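Local coordinates for sugar ABC transporter substrate-binding protein, BlMnBP1 (Bifidobacterium animalis subsp. lactis ATCC 27673, PDB 6I5R), which binds mannobiose, and probably other beta-manno-oligosaccharides, as the extracellular solute-binding component of a bacterial ABC sugar transporter, at residues A[25-30]-A[340-345]; A[39-44]-A[74-79]; A[141-146]-A[357-362]; A[214-219]-A[380-385]; A[313-318]-A[371-376]. All coordinates share one frame; numbering follows the deposited sequence.

Contact 1: residues A[25-30]-A[340-345]; sequences PEIKLG and FVKWMT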
# COMPACT_ATOMS: atom_id res chain seq x y z
N PRO A 25 -14.25 -14.36 14.15
CA PRO A 25 -13.63 -15.00 15.33
C PRO A 25 -14.25 -16.36 15.68
O PRO A 25 -13.61 -17.17 16.36
CB PRO A 25 -13.83 -13.97 16.46
CG PRO A 25 -14.05 -12.63 15.73
CD PRO A 25 -14.81 -13.02 14.47
N GLU A 26 -15.50 -16.60 15.24
CA GLU A 26 -16.27 -17.80 15.56
C GLU A 26 -15.90 -18.99 14.69
O GLU A 26 -16.32 -20.12 14.98
CB GLU A 26 -17.76 -17.48 15.44
CG GLU A 26 -18.33 -16.57 16.56
CD GLU A 26 -19.81 -16.22 16.38
OE1 GLU A 26 -20.23 -15.98 15.22
OE2 GLU A 26 -20.56 -16.18 17.40
N ILE A 27 -15.09 -18.77 13.65
CA ILE A 27 -14.66 -19.84 12.76
C ILE A 27 -13.54 -20.61 13.43
O ILE A 27 -12.51 -20.02 13.81
CB ILE A 27 -14.20 -19.27 11.40
CG1 ILE A 27 -15.37 -18.59 10.69
CG2 ILE A 27 -13.62 -20.36 10.52
CD1 ILE A 27 -14.95 -17.91 9.45
N LYS A 28 -13.70 -21.93 13.52
CA LYS A 28 -12.64 -22.84 13.95
C LYS A 28 -12.07 -23.52 12.71
O LYS A 28 -12.66 -24.49 12.20
CB LYS A 28 -13.24 -23.86 14.91
CG LYS A 28 -13.90 -23.30 16.23
CD LYS A 28 -14.74 -24.45 16.89
CE LYS A 28 -15.08 -24.07 18.33
NZ LYS A 28 -16.09 -24.99 18.97
N LEU A 29 -10.96 -22.99 12.21
CA LEU A 29 -10.37 -23.55 10.99
C LEU A 29 -10.08 -25.05 11.13
O LEU A 29 -9.39 -25.50 12.07
CB LEU A 29 -9.09 -22.81 10.62
CG LEU A 29 -9.25 -21.44 10.07
CD1 LEU A 29 -7.86 -20.78 9.90
CD2 LEU A 29 -9.99 -21.46 8.73
N GLY A 30 -10.59 -25.86 10.16
CA GLY A 30 -10.47 -27.31 10.23
C GLY A 30 -11.69 -27.98 10.78
O GLY A 30 -11.84 -29.19 10.64
N PHE A 340 -11.65 -19.13 3.85
CA PHE A 340 -10.42 -18.95 3.09
C PHE A 340 -9.66 -17.70 3.55
O PHE A 340 -8.43 -17.72 3.65
CB PHE A 340 -10.72 -18.89 1.59
CG PHE A 340 -9.49 -18.69 0.75
CD1 PHE A 340 -8.57 -19.72 0.62
CD2 PHE A 340 -9.24 -17.48 0.13
CE1 PHE A 340 -7.41 -19.54 -0.10
CE2 PHE A 340 -8.07 -17.30 -0.60
CZ PHE A 340 -7.17 -18.34 -0.72
N VAL A 341 -10.36 -16.60 3.80
CA VAL A 341 -9.67 -15.41 4.30
C VAL A 341 -9.01 -15.70 5.64
O VAL A 341 -7.86 -15.32 5.88
CB VAL A 341 -10.64 -14.22 4.40
CG1 VAL A 341 -10.01 -13.08 5.18
CG2 VAL A 341 -11.06 -13.75 3.03
N LYS A 342 -9.72 -16.36 6.54
CA LYS A 342 -9.11 -16.63 7.83
C LYS A 342 -7.92 -17.57 7.67
O LYS A 342 -6.91 -17.43 8.36
CB LYS A 342 -10.13 -17.22 8.80
CG LYS A 342 -9.60 -17.36 10.23
CD LYS A 342 -10.74 -17.46 11.25
CE LYS A 342 -10.25 -17.35 12.69
NZ LYS A 342 -11.39 -17.39 13.66
N TRP A 343 -8.04 -18.55 6.76
CA TRP A 343 -6.91 -19.44 6.49
C TRP A 343 -5.74 -18.63 5.94
O TRP A 343 -4.59 -18.82 6.35
CB TRP A 343 -7.32 -20.56 5.50
CG TRP A 343 -6.16 -21.53 5.30
CD1 TRP A 343 -5.82 -22.57 6.12
CD2 TRP A 343 -5.17 -21.48 4.29
NE1 TRP A 343 -4.68 -23.18 5.65
CE2 TRP A 343 -4.27 -22.53 4.52
CE3 TRP A 343 -4.96 -20.65 3.17
CZ2 TRP A 343 -3.15 -22.76 3.71
CZ3 TRP A 343 -3.86 -20.91 2.35
CH2 TRP A 343 -2.97 -21.94 2.63
N MET A 344 -6.01 -17.75 4.97
CA MET A 344 -4.96 -16.88 4.47
C MET A 344 -4.30 -16.11 5.60
O MET A 344 -3.07 -16.00 5.68
CB MET A 344 -5.53 -15.92 3.43
CG MET A 344 -5.75 -16.52 2.05
SD MET A 344 -4.29 -17.28 1.31
CE MET A 344 -3.09 -15.92 1.26
N THR A 345 -5.12 -15.57 6.52
CA THR A 345 -4.59 -14.72 7.58
C THR A 345 -3.80 -15.51 8.60
O THR A 345 -2.69 -15.13 8.97
CB THR A 345 -5.73 -13.97 8.27
OG1 THR A 345 -6.44 -13.19 7.30
CG2 THR A 345 -5.19 -13.04 9.34
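Lys342 reaches out from helix 331-346 to the backbone of the N-terminal segment 25-30, a worked example of a long aliphatic side chain delivering its charge to carbonyl oxygens. With CG anti to the backbone N (chi1 -172°) and every later torsion extended, the chain runs straight away from the helix, and NZ gives a hydrogen bond to Ile27 O at 2.9 Å. The donor lies in the carbonyl plane, on a lone pair. The carbonyl of Tyr24 takes a second bond from the same NZ, and the ring of Tyr24 adds a cation-pi contact. On the way, the methylenes are used as hydrocarbon. Lys342 CD passes 3.9 Å from Ile27 CB, the two side chains running alongside in opposite senses, and Lys342 CG lies 3.9 Å from Leu29 CD1. Leu29 sets the same methyl against the helix backbone, 3.8 Å from Trp343 CA, while Leu29 CD2 comes within 4.3 Å of Trp343 CB. Met69 of helix 59-69 touches both Leu29 and Trp343. A buried ammonium met by carbonyl oxygens and a ring, with no carboxylate among these partners, implies that carbonyl dipoles and the ring probably offset part of the cost of burying the charge.

Contact 2: residues A[39-44]-A[74-79]; sequences TITFMN and TVKVQT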
# COMPACT_ATOMS: atom_id res chain seq x y z
N THR A 39 -17.50 -23.52 -4.89
CA THR A 39 -16.40 -22.85 -5.55
C THR A 39 -16.53 -21.35 -5.33
O THR A 39 -17.61 -20.78 -5.48
CB THR A 39 -16.41 -23.16 -7.03
OG1 THR A 39 -16.26 -24.56 -7.23
CG2 THR A 39 -15.29 -22.43 -7.71
N ILE A 40 -15.41 -20.72 -5.01
CA ILE A 40 -15.35 -19.28 -4.82
C ILE A 40 -14.31 -18.72 -5.77
O ILE A 40 -13.31 -19.37 -6.09
CB ILE A 40 -15.04 -18.93 -3.36
CG1 ILE A 40 -13.72 -19.55 -2.92
CG2 ILE A 40 -16.21 -19.46 -2.48
CD1 ILE A 40 -13.27 -19.13 -1.49
N THR A 41 -14.57 -17.49 -6.22
CA THR A 41 -13.71 -16.76 -7.14
C THR A 41 -13.03 -15.68 -6.33
O THR A 41 -13.70 -14.87 -5.67
CB THR A 41 -14.51 -16.18 -8.31
OG1 THR A 41 -14.96 -17.26 -9.13
CG2 THR A 41 -13.63 -15.28 -9.17
N PHE A 42 -11.70 -15.67 -6.38
CA PHE A 42 -10.83 -14.81 -5.58
C PHE A 42 -10.11 -13.88 -6.55
O PHE A 42 -9.28 -14.34 -7.32
CB PHE A 42 -9.87 -15.68 -4.77
CG PHE A 42 -8.71 -14.94 -4.12
CD1 PHE A 42 -8.82 -13.62 -3.75
CD2 PHE A 42 -7.51 -15.61 -3.87
CE1 PHE A 42 -7.77 -12.98 -3.15
CE2 PHE A 42 -6.45 -14.96 -3.26
CZ PHE A 42 -6.58 -13.64 -2.91
N MET A 43 -10.49 -12.60 -6.56
CA MET A 43 -9.86 -11.62 -7.44
C MET A 43 -8.72 -10.94 -6.68
O MET A 43 -8.92 -10.46 -5.56
CB MET A 43 -10.87 -10.56 -7.88
CG MET A 43 -12.03 -11.03 -8.74
SD MET A 43 -13.11 -9.59 -9.06
CE MET A 43 -11.96 -8.45 -9.77
N ASN A 44 -7.53 -10.88 -7.27
CA ASN A 44 -6.46 -10.11 -6.63
C ASN A 44 -5.53 -9.52 -7.68
O ASN A 44 -5.68 -9.74 -8.88
CB ASN A 44 -5.70 -10.95 -5.59
CG ASN A 44 -4.86 -12.03 -6.20
OD1 ASN A 44 -3.78 -11.77 -6.71
ND2 ASN A 44 -5.36 -13.24 -6.17
N THR A 74 -13.31 -25.21 -3.56
CA THR A 74 -12.47 -24.93 -4.71
C THR A 74 -12.31 -23.42 -4.86
O THR A 74 -13.30 -22.68 -4.91
CB THR A 74 -13.07 -25.54 -5.99
OG1 THR A 74 -13.02 -26.97 -5.92
CG2 THR A 74 -12.32 -25.02 -7.22
N VAL A 75 -11.06 -22.99 -4.96
CA VAL A 75 -10.72 -21.58 -5.06
C VAL A 75 -10.21 -21.30 -6.46
O VAL A 75 -9.18 -21.84 -6.87
CB VAL A 75 -9.67 -21.19 -4.02
CG1 VAL A 75 -9.40 -19.69 -4.09
CG2 VAL A 75 -10.10 -21.60 -2.62
N LYS A 76 -10.91 -20.42 -7.18
CA LYS A 76 -10.50 -20.01 -8.52
C LYS A 76 -9.93 -18.61 -8.44
O LYS A 76 -10.61 -17.70 -7.99
CB LYS A 76 -11.69 -20.02 -9.48
CG LYS A 76 -12.23 -21.41 -9.76
CD LYS A 76 -13.54 -21.28 -10.46
CE LYS A 76 -13.37 -20.54 -11.78
NZ LYS A 76 -14.68 -20.69 -12.48
N VAL A 77 -8.69 -18.44 -8.90
CA VAL A 77 -7.99 -17.16 -8.79
C VAL A 77 -8.14 -16.41 -10.10
O VAL A 77 -7.88 -16.97 -11.18
CB VAL A 77 -6.51 -17.35 -8.44
CG1 VAL A 77 -5.85 -16.00 -8.22
CG2 VAL A 77 -6.37 -18.19 -7.22
N GLN A 78 -8.48 -15.13 -10.01
CA GLN A 78 -8.47 -14.22 -11.14
C GLN A 78 -7.59 -13.01 -10.84
O GLN A 78 -7.78 -12.34 -9.82
CB GLN A 78 -9.88 -13.73 -11.46
CG GLN A 78 -10.87 -14.82 -11.80
CD GLN A 78 -12.20 -14.23 -12.24
OE1 GLN A 78 -12.46 -13.04 -12.06
NE2 GLN A 78 -13.04 -15.05 -12.85
N THR A 79 -6.64 -12.73 -11.72
CA THR A 79 -5.73 -11.61 -11.53
C THR A 79 -5.77 -10.72 -12.75
O THR A 79 -5.89 -11.20 -13.88
CB THR A 79 -4.31 -12.10 -11.28
OG1 THR A 79 -3.89 -12.94 -12.36
CG2 THR A 79 -4.26 -12.87 -9.99
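Segments 39-44 and 74-79 are the paired strands of a right-handed beta-alpha-beta unit, with helix 59-69 as the crossover, and show how a parallel ladder spends its backbone groups. The axes of these short segments come within 4.7 Å, their directions 27° apart. Ile40 and Phe42 use both N and O on the neighbouring strand, and Asn44 its N: Ile40 N donates to Thr74 O, Lys76 N to Ile40 O at 2.8 Å, Phe42 N to Lys76 O, Gln78 N to Phe42 O, and Asn44 N to Gln78 O at 2.9 Å. Thr41 and Met43 bond instead to strand 100-102 and the loop before it. Ile40, Phe42, Val75 and Val77 share one face, where Val75 and Val77 meet helix 59-69 and the rings of Phe42 and Phe340 meet edge-to-face. Among the polar side chains, Asn44 OD1 accepts from the backbone N of Arg46, a residue of the glycan pocket, and Thr79 OG1 pairs with Asn50. On the other face Gln78, CG anti to its carbonyl carbon (chi1 -59°), extends its amide across Thr41 CG2 and bonds through OE1 to Arg90. An alanine here is likely to cost Arg90 that acceptor and uncover the Thr41 methyl. Asn44 ND2 sits 3.5 Å above one face of the Phe42 ring, offset toward its rim, and 3.5 Å from Val77 CG1.

Contact 3: residues A[141-146]-A[357-362]; sequences YGIANN and IPIKAD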
# COMPACT_ATOMS: atom_id res chain seq x y z
N TYR A 141 -14.92 -4.63 7.59
CA TYR A 141 -15.27 -5.17 6.28
C TYR A 141 -14.07 -5.65 5.47
O TYR A 141 -14.26 -6.26 4.41
CB TYR A 141 -16.03 -4.11 5.48
CG TYR A 141 -17.34 -3.73 6.08
CD1 TYR A 141 -17.46 -2.67 6.99
CD2 TYR A 141 -18.49 -4.43 5.74
CE1 TYR A 141 -18.68 -2.33 7.51
CE2 TYR A 141 -19.69 -4.12 6.28
CZ TYR A 141 -19.80 -3.06 7.15
OH TYR A 141 -21.05 -2.76 7.68
N GLY A 142 -12.86 -5.38 5.92
CA GLY A 142 -11.68 -5.88 5.24
C GLY A 142 -10.62 -6.31 6.23
O GLY A 142 -10.49 -5.74 7.32
N ILE A 143 -9.87 -7.34 5.85
CA ILE A 143 -8.72 -7.82 6.59
C ILE A 143 -7.49 -7.67 5.70
O ILE A 143 -7.50 -8.11 4.55
CB ILE A 143 -8.89 -9.29 7.02
CG1 ILE A 143 -10.19 -9.47 7.82
CG2 ILE A 143 -7.67 -9.78 7.80
CD1 ILE A 143 -10.37 -10.85 8.45
N ALA A 144 -6.42 -7.08 6.24
CA ALA A 144 -5.25 -6.82 5.42
C ALA A 144 -4.56 -8.11 5.01
O ALA A 144 -4.55 -9.09 5.76
CB ALA A 144 -4.27 -5.92 6.19
N ASN A 145 -4.00 -8.11 3.80
CA ASN A 145 -3.28 -9.29 3.31
C ASN A 145 -1.95 -9.44 4.06
O ASN A 145 -1.50 -10.56 4.34
CB ASN A 145 -3.06 -9.20 1.79
CG ASN A 145 -2.34 -7.91 1.35
OD1 ASN A 145 -2.03 -7.05 2.15
ND2 ASN A 145 -2.08 -7.81 0.04
N ASN A 146 -1.29 -8.32 4.36
CA ASN A 146 -0.17 -8.25 5.28
C ASN A 146 0.13 -6.79 5.57
O ASN A 146 -0.27 -5.89 4.82
CB ASN A 146 1.08 -8.97 4.75
CG ASN A 146 1.54 -8.48 3.38
OD1 ASN A 146 0.86 -7.72 2.71
ND2 ASN A 146 2.69 -8.96 2.94
N ILE A 357 4.29 -8.03 7.42
CA ILE A 357 4.01 -8.24 8.85
C ILE A 357 2.73 -9.04 8.95
O ILE A 357 1.70 -8.66 8.38
CB ILE A 357 3.88 -6.89 9.57
CG1 ILE A 357 5.24 -6.20 9.59
CG2 ILE A 357 3.29 -7.08 10.96
CD1 ILE A 357 5.08 -4.70 9.63
N PRO A 358 2.74 -10.19 9.66
CA PRO A 358 1.51 -10.99 9.78
C PRO A 358 0.41 -10.21 10.48
O PRO A 358 0.66 -9.34 11.32
CB PRO A 358 1.93 -12.20 10.62
CG PRO A 358 3.37 -12.10 10.88
CD PRO A 358 3.88 -10.75 10.42
N ILE A 359 -0.82 -10.55 10.10
CA ILE A 359 -2.00 -9.84 10.56
C ILE A 359 -2.70 -10.56 11.71
O ILE A 359 -3.44 -9.90 12.46
CB ILE A 359 -2.94 -9.61 9.36
CG1 ILE A 359 -2.19 -8.75 8.34
CG2 ILE A 359 -4.23 -8.96 9.78
CD1 ILE A 359 -1.90 -7.38 8.79
N LYS A 360 -2.50 -11.86 11.89
CA LYS A 360 -3.03 -12.51 13.07
C LYS A 360 -2.56 -11.75 14.31
O LYS A 360 -1.38 -11.43 14.45
CB LYS A 360 -2.58 -13.97 13.15
CG LYS A 360 -3.23 -14.70 14.31
CD LYS A 360 -2.80 -16.16 14.41
CE LYS A 360 -3.73 -16.87 15.36
NZ LYS A 360 -3.47 -18.33 15.40
N ALA A 361 -3.51 -11.43 15.19
CA ALA A 361 -3.26 -10.46 16.25
C ALA A 361 -2.07 -10.87 17.11
O ALA A 361 -1.29 -10.01 17.54
CB ALA A 361 -4.49 -10.29 17.14
N ASP A 362 -1.90 -12.17 17.35
CA ASP A 362 -0.95 -12.63 18.35
C ASP A 362 0.40 -13.02 17.78
O ASP A 362 1.16 -13.69 18.47
CB ASP A 362 -1.50 -13.86 19.06
CG ASP A 362 -1.67 -15.03 18.12
OD1 ASP A 362 -0.67 -15.52 17.51
OD2 ASP A 362 -2.82 -15.45 17.92
O HOH W 1 -1.40 -12.08 7.18
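The interrupted strand 139-155 of the mixed sheet meets the loop that leads from helix 350-353 toward strand 377-379 at Ile359, whose branched side chain fits against Ile143, Ala144 and Asn146. The contact illustrates how one aliphatic group can join a loop to a strand chiefly by packing. Ile359 CG1 does much of the touching: it lies 3.5 Å from Ala144 O and 3.7 Å from Asn146 CA. Its terminal methyl turns onto the Ala144 methyl, with Ile359 CD1 3.8 Å from Ala144 CB. The other branch, Ile359 CG2, stands anti to the backbone N and turns to the preceding residue, meeting Ile143 CG2 at 4.1 Å. The two branches thus straddle the Ala144 carbonyl, one methyl on Ile143 and the other on Ala144. Polar linkage is indirect: a water donates to Asn145 O at 3.2 Å and accepts a weak bond from Ile359 N at 3.3 Å. Farther along, Ile357 O approaches Asn146 CA at 3.6 Å, and the backbone of Ile357 is hydrogen-bonded to Gly147, which ties the loop to the strand a second time. Thr345 of helix 331-346 touches both Ile143 and Ile359 and closes one side of the cluster.

Asn145 points away from the loop. Its ND2 bonds to Asp320 and its OD1 to Tyr321 N, both of them pocket residues, and its side chain lies about 5 Å from a bound mannose. The arrangement is a buried aliphatic packing of loop on strand, linked through Asn145 to the sugar pocket of a periplasmic-binding-protein fold.

Contact 4: residues A[214-219]-A[380-385]; sequences DPKFMN and TDAPAK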
# COMPACT_ATOMS: atom_id res chain seq x y z
N ASP A 214 2.94 11.94 13.22
CA ASP A 214 1.67 12.00 13.94
C ASP A 214 0.71 10.91 13.47
O ASP A 214 0.21 10.97 12.35
CB ASP A 214 1.06 13.38 13.72
CG ASP A 214 -0.26 13.58 14.42
OD1 ASP A 214 -0.69 12.69 15.15
OD2 ASP A 214 -0.85 14.67 14.22
N PRO A 215 0.44 9.89 14.30
CA PRO A 215 -0.49 8.83 13.88
C PRO A 215 -1.90 9.32 13.60
O PRO A 215 -2.67 8.62 12.96
CB PRO A 215 -0.47 7.86 15.07
CG PRO A 215 0.86 8.11 15.73
CD PRO A 215 1.05 9.60 15.61
N LYS A 216 -2.25 10.49 14.10
CA LYS A 216 -3.56 11.07 13.84
C LYS A 216 -3.60 11.91 12.57
O LYS A 216 -4.66 12.45 12.24
CB LYS A 216 -3.98 11.96 15.02
CG LYS A 216 -4.20 11.22 16.33
CD LYS A 216 -4.74 12.08 17.45
CE LYS A 216 -5.00 11.23 18.69
NZ LYS A 216 -5.56 12.08 19.79
N PHE A 217 -2.47 12.06 11.86
CA PHE A 217 -2.46 13.00 10.75
C PHE A 217 -3.42 12.58 9.64
O PHE A 217 -4.19 13.40 9.13
CB PHE A 217 -1.06 13.13 10.16
CG PHE A 217 -0.96 14.26 9.17
CD1 PHE A 217 -0.75 15.56 9.62
CD2 PHE A 217 -1.16 14.04 7.82
CE1 PHE A 217 -0.71 16.60 8.73
CE2 PHE A 217 -1.11 15.10 6.92
CZ PHE A 217 -0.88 16.38 7.39
N MET A 218 -3.37 11.31 9.25
CA MET A 218 -4.13 10.86 8.09
C MET A 218 -5.63 11.02 8.30
O MET A 218 -6.32 11.56 7.43
CB MET A 218 -3.83 9.39 7.79
CG MET A 218 -4.63 8.88 6.63
SD MET A 218 -3.97 9.55 5.08
CE MET A 218 -2.68 8.38 4.77
N ASN A 219 -6.17 10.49 9.39
CA ASN A 219 -7.61 10.42 9.57
C ASN A 219 -8.19 11.60 10.35
O ASN A 219 -9.40 11.82 10.29
CB ASN A 219 -8.00 9.11 10.25
CG ASN A 219 -7.76 7.91 9.36
OD1 ASN A 219 -8.05 7.97 8.17
ND2 ASN A 219 -7.22 6.81 9.91
N THR A 380 1.05 3.25 13.50
CA THR A 380 -0.12 2.98 12.68
C THR A 380 -1.07 4.17 12.75
O THR A 380 -1.09 4.92 13.73
CB THR A 380 -0.87 1.73 13.12
OG1 THR A 380 -1.33 1.93 14.46
CG2 THR A 380 0.04 0.52 13.03
N ASP A 381 -1.86 4.32 11.70
CA ASP A 381 -2.80 5.43 11.63
C ASP A 381 -3.88 5.27 12.70
O ASP A 381 -4.59 4.26 12.74
CB ASP A 381 -3.43 5.51 10.24
CG ASP A 381 -2.53 6.10 9.21
OD1 ASP A 381 -1.52 6.74 9.57
OD2 ASP A 381 -2.86 5.98 8.01
N ALA A 382 -4.02 6.27 13.55
CA ALA A 382 -5.11 6.31 14.51
C ALA A 382 -6.46 6.51 13.81
O ALA A 382 -6.54 7.17 12.77
CB ALA A 382 -4.84 7.44 15.49
N PRO A 383 -7.53 5.95 14.36
CA PRO A 383 -8.85 6.24 13.80
C PRO A 383 -9.21 7.68 14.06
O PRO A 383 -8.66 8.35 14.93
CB PRO A 383 -9.77 5.29 14.57
CG PRO A 383 -9.07 5.05 15.87
CD PRO A 383 -7.59 5.15 15.59
N ALA A 384 -10.14 8.19 13.25
CA ALA A 384 -10.66 9.52 13.48
C ALA A 384 -11.41 9.53 14.80
O ALA A 384 -11.72 8.49 15.38
CB ALA A 384 -11.58 9.94 12.33
N LYS A 385 -11.71 10.74 15.30
CA LYS A 385 -12.59 10.85 16.44
C LYS A 385 -13.96 10.26 16.11
O LYS A 385 -14.34 10.10 14.94
CB LYS A 385 -12.72 12.30 16.89
CG LYS A 385 -11.38 12.92 17.12
CD LYS A 385 -11.49 14.38 17.24
CE LYS A 385 -10.09 15.04 17.30
NZ LYS A 385 -9.03 14.37 18.17
O HOH W 2 -1.11 9.55 10.21
O HOH W 3 -4.82 8.79 11.39
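Pro215 O receives Ala382 N at 2.8 Å in the tight part of this contact, where the start of helix 217-224 is laced to the segment 380-385. The donor stands 44° out of the carbonyl plane. A water donates to the same oxygen and to Ala382 O and accepts from Asn219 N; a second water links Asp214 O, Met218 N and Asp381 OD1. Asn219, its CG anti to the carbonyl carbon (chi1 -68°), gives ND2 to Ala382 O at 3.0 Å in a nearly straight bond. The acceptor lies in the amide plane of Asn219, although the amide nitrogen itself sits above the carbonyl plane of Ala382. With an alanine in its place, Ala382 O would probably be left to the bridging water, without a side-chain donor, and the loop held less firmly to the helix start. The principle is one of helix entry: a type I turn from Asp214 to Phe217 precedes the helix, and Asp214 OD1 caps Lys216 N at 2.9 Å. Inward, Met218 CB rests 3.6 Å from Asp381 OD2, with Leu392 of helix 391-399 touching both Met218 and Asn219. The outer side is looser. Lys216 CG only brushes Ala382 CB at 3.9 Å as its extended chain runs outward, and its NZ comes within 4.5 Å of Lys385 NZ, a pair of like charges; Lys385 NZ is held by a hydrogen bond to Gln220 OE1.

Contact 5: residues A[313-318]-A[371-376]; sequences QYATIA and ETFSDV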
# COMPACT_ATOMS: atom_id res chain seq x y z
N GLN A 313 12.93 9.41 12.75
CA GLN A 313 12.28 8.95 11.53
C GLN A 313 11.10 8.08 11.92
O GLN A 313 11.14 7.39 12.94
CB GLN A 313 13.25 8.18 10.66
CG GLN A 313 14.35 9.04 10.12
CD GLN A 313 14.99 8.42 8.93
OE1 GLN A 313 14.75 8.85 7.79
NE2 GLN A 313 15.83 7.44 9.17
N TYR A 314 10.05 8.14 11.09
CA TYR A 314 8.81 7.41 11.32
C TYR A 314 8.43 6.61 10.08
O TYR A 314 8.72 7.02 8.95
CB TYR A 314 7.66 8.35 11.65
CG TYR A 314 7.77 9.04 12.97
CD1 TYR A 314 8.56 10.15 13.11
CD2 TYR A 314 7.07 8.59 14.10
CE1 TYR A 314 8.69 10.81 14.31
CE2 TYR A 314 7.18 9.24 15.31
CZ TYR A 314 8.01 10.35 15.41
OH TYR A 314 8.15 11.03 16.59
N ALA A 315 7.79 5.47 10.31
CA ALA A 315 7.23 4.66 9.23
C ALA A 315 5.90 4.10 9.70
O ALA A 315 5.81 3.49 10.78
CB ALA A 315 8.20 3.53 8.83
N THR A 316 4.86 4.32 8.90
CA THR A 316 3.53 3.79 9.19
C THR A 316 3.43 2.35 8.72
O THR A 316 3.85 2.03 7.60
CB THR A 316 2.45 4.62 8.49
OG1 THR A 316 2.47 5.96 8.99
CG2 THR A 316 1.08 3.98 8.68
N ILE A 317 2.90 1.48 9.55
CA ILE A 317 2.53 0.14 9.13
C ILE A 317 1.06 0.15 8.78
O ILE A 317 0.23 0.61 9.57
CB ILE A 317 2.83 -0.90 10.20
CG1 ILE A 317 4.33 -1.00 10.41
CG2 ILE A 317 2.26 -2.21 9.77
CD1 ILE A 317 4.64 -1.63 11.72
N ALA A 318 0.75 -0.34 7.59
CA ALA A 318 -0.61 -0.31 7.10
C ALA A 318 -0.84 -1.56 6.26
O ALA A 318 0.10 -2.29 5.92
CB ALA A 318 -0.89 0.97 6.30
N GLU A 371 15.74 -4.24 9.13
CA GLU A 371 16.99 -4.09 9.85
C GLU A 371 17.69 -2.77 9.70
O GLU A 371 18.50 -2.43 10.63
CB GLU A 371 17.92 -5.26 9.48
CG GLU A 371 18.20 -5.42 8.00
CD GLU A 371 19.24 -6.46 7.70
OE1 GLU A 371 19.91 -6.85 8.67
OE2 GLU A 371 19.36 -6.90 6.52
N THR A 372 17.35 -1.96 8.61
CA THR A 372 17.77 -0.55 8.68
C THR A 372 16.78 0.38 9.53
O THR A 372 16.80 1.65 9.43
CB THR A 372 17.93 0.06 7.31
OG1 THR A 372 16.69 -0.18 6.68
CG2 THR A 372 19.05 -0.65 6.50
N PHE A 373 15.88 -0.26 10.28
CA PHE A 373 14.73 0.39 10.89
C PHE A 373 14.80 0.32 12.41
O PHE A 373 13.80 0.57 13.09
CB PHE A 373 13.46 -0.27 10.36
CG PHE A 373 13.01 0.26 9.04
CD1 PHE A 373 13.65 -0.11 7.88
CD2 PHE A 373 11.97 1.16 8.96
CE1 PHE A 373 13.24 0.39 6.67
CE2 PHE A 373 11.58 1.67 7.75
CZ PHE A 373 12.22 1.28 6.61
N SER A 374 15.99 0.04 12.96
CA SER A 374 16.11 -0.19 14.39
C SER A 374 15.82 1.08 15.19
O SER A 374 15.27 1.00 16.29
CB SER A 374 17.52 -0.70 14.69
OG SER A 374 18.50 0.28 14.37
N ASP A 375 16.17 2.24 14.64
CA ASP A 375 15.91 3.51 15.29
C ASP A 375 14.67 4.20 14.74
O ASP A 375 14.44 5.37 15.04
CB ASP A 375 17.08 4.46 15.12
CG ASP A 375 18.30 4.03 15.90
OD1 ASP A 375 18.18 3.11 16.75
OD2 ASP A 375 19.36 4.64 15.66
N VAL A 376 13.90 3.51 13.93
CA VAL A 376 12.70 4.09 13.34
C VAL A 376 11.49 3.84 14.24
O VAL A 376 11.30 2.74 14.75
CB VAL A 376 12.47 3.51 11.93
CG1 VAL A 376 11.11 3.92 11.42
CG2 VAL A 376 13.57 3.99 10.99
O HOH W 4 15.19 7.49 13.63
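Ala315 CB meets Phe373 at the rim of the ring, close to its plane, 4.0 Å from Phe373 CE2. The ring therefore offers an edge to strand 314-325, a small example of edge-on packing of an aromatic side chain. Val376 completes the group: with CG1 anti to the backbone N (chi1 170°), that methyl is sent to the strand, where Val376 CG1 lies 3.9 Å from Ala315 CB and 3.8 Å from Ala315 N. The other branch, Val376 CG2, meets Gln313 CB at 4.2 Å, two residues earlier in the chain. The Ala315 methyl is thus touched by an aromatic edge and by an aliphatic branch. Phe373 and Val376 are brought to the strand together by the type I turn that runs between them, closed by Val376 N bonding to Phe373 O at 3.1 Å. Polar contact between the segments passes through a water, which accepts from Gln313 N and donates to Asp375 O at 2.7 Å; Lys312 NZ also bonds to Asp375 O. Just beyond Val376 the chain becomes strand 377-379, which pairs in parallel with strand 314-325, while Pro304 touches Gln313, Phe373 and Val376, and Tyr302, also of strand 300-304, meets the Phe373 ring with the planes at about 15°.

Contacts 2, 3 and 5 reach one mixed sheet, and contacts 1 and 4 join it through helix and loop neighbours. Contact 2 lies nested within the loop closed by contact 1, and they join through Phe340, whose CE2 is 3.7 Å from Phe42 CD2. Contact 1 also touches contact 3, centres about 12 Å apart, through Thr345 and Val341. Ile357 CD1 meets Ile317 CD1 at 3.7 Å, linking contacts 3 and 5, and Thr380 CG2 meets Ile317 O, linking contacts 5 and 4. Contacts 2 and 5 lie on opposite sides of the chain's centre, about 34 Å between centres. Nearest the bound mannobiose are the side chains of Asn145 (contact 3) and Asn44 (contact 2), about 5 and 8 Å away.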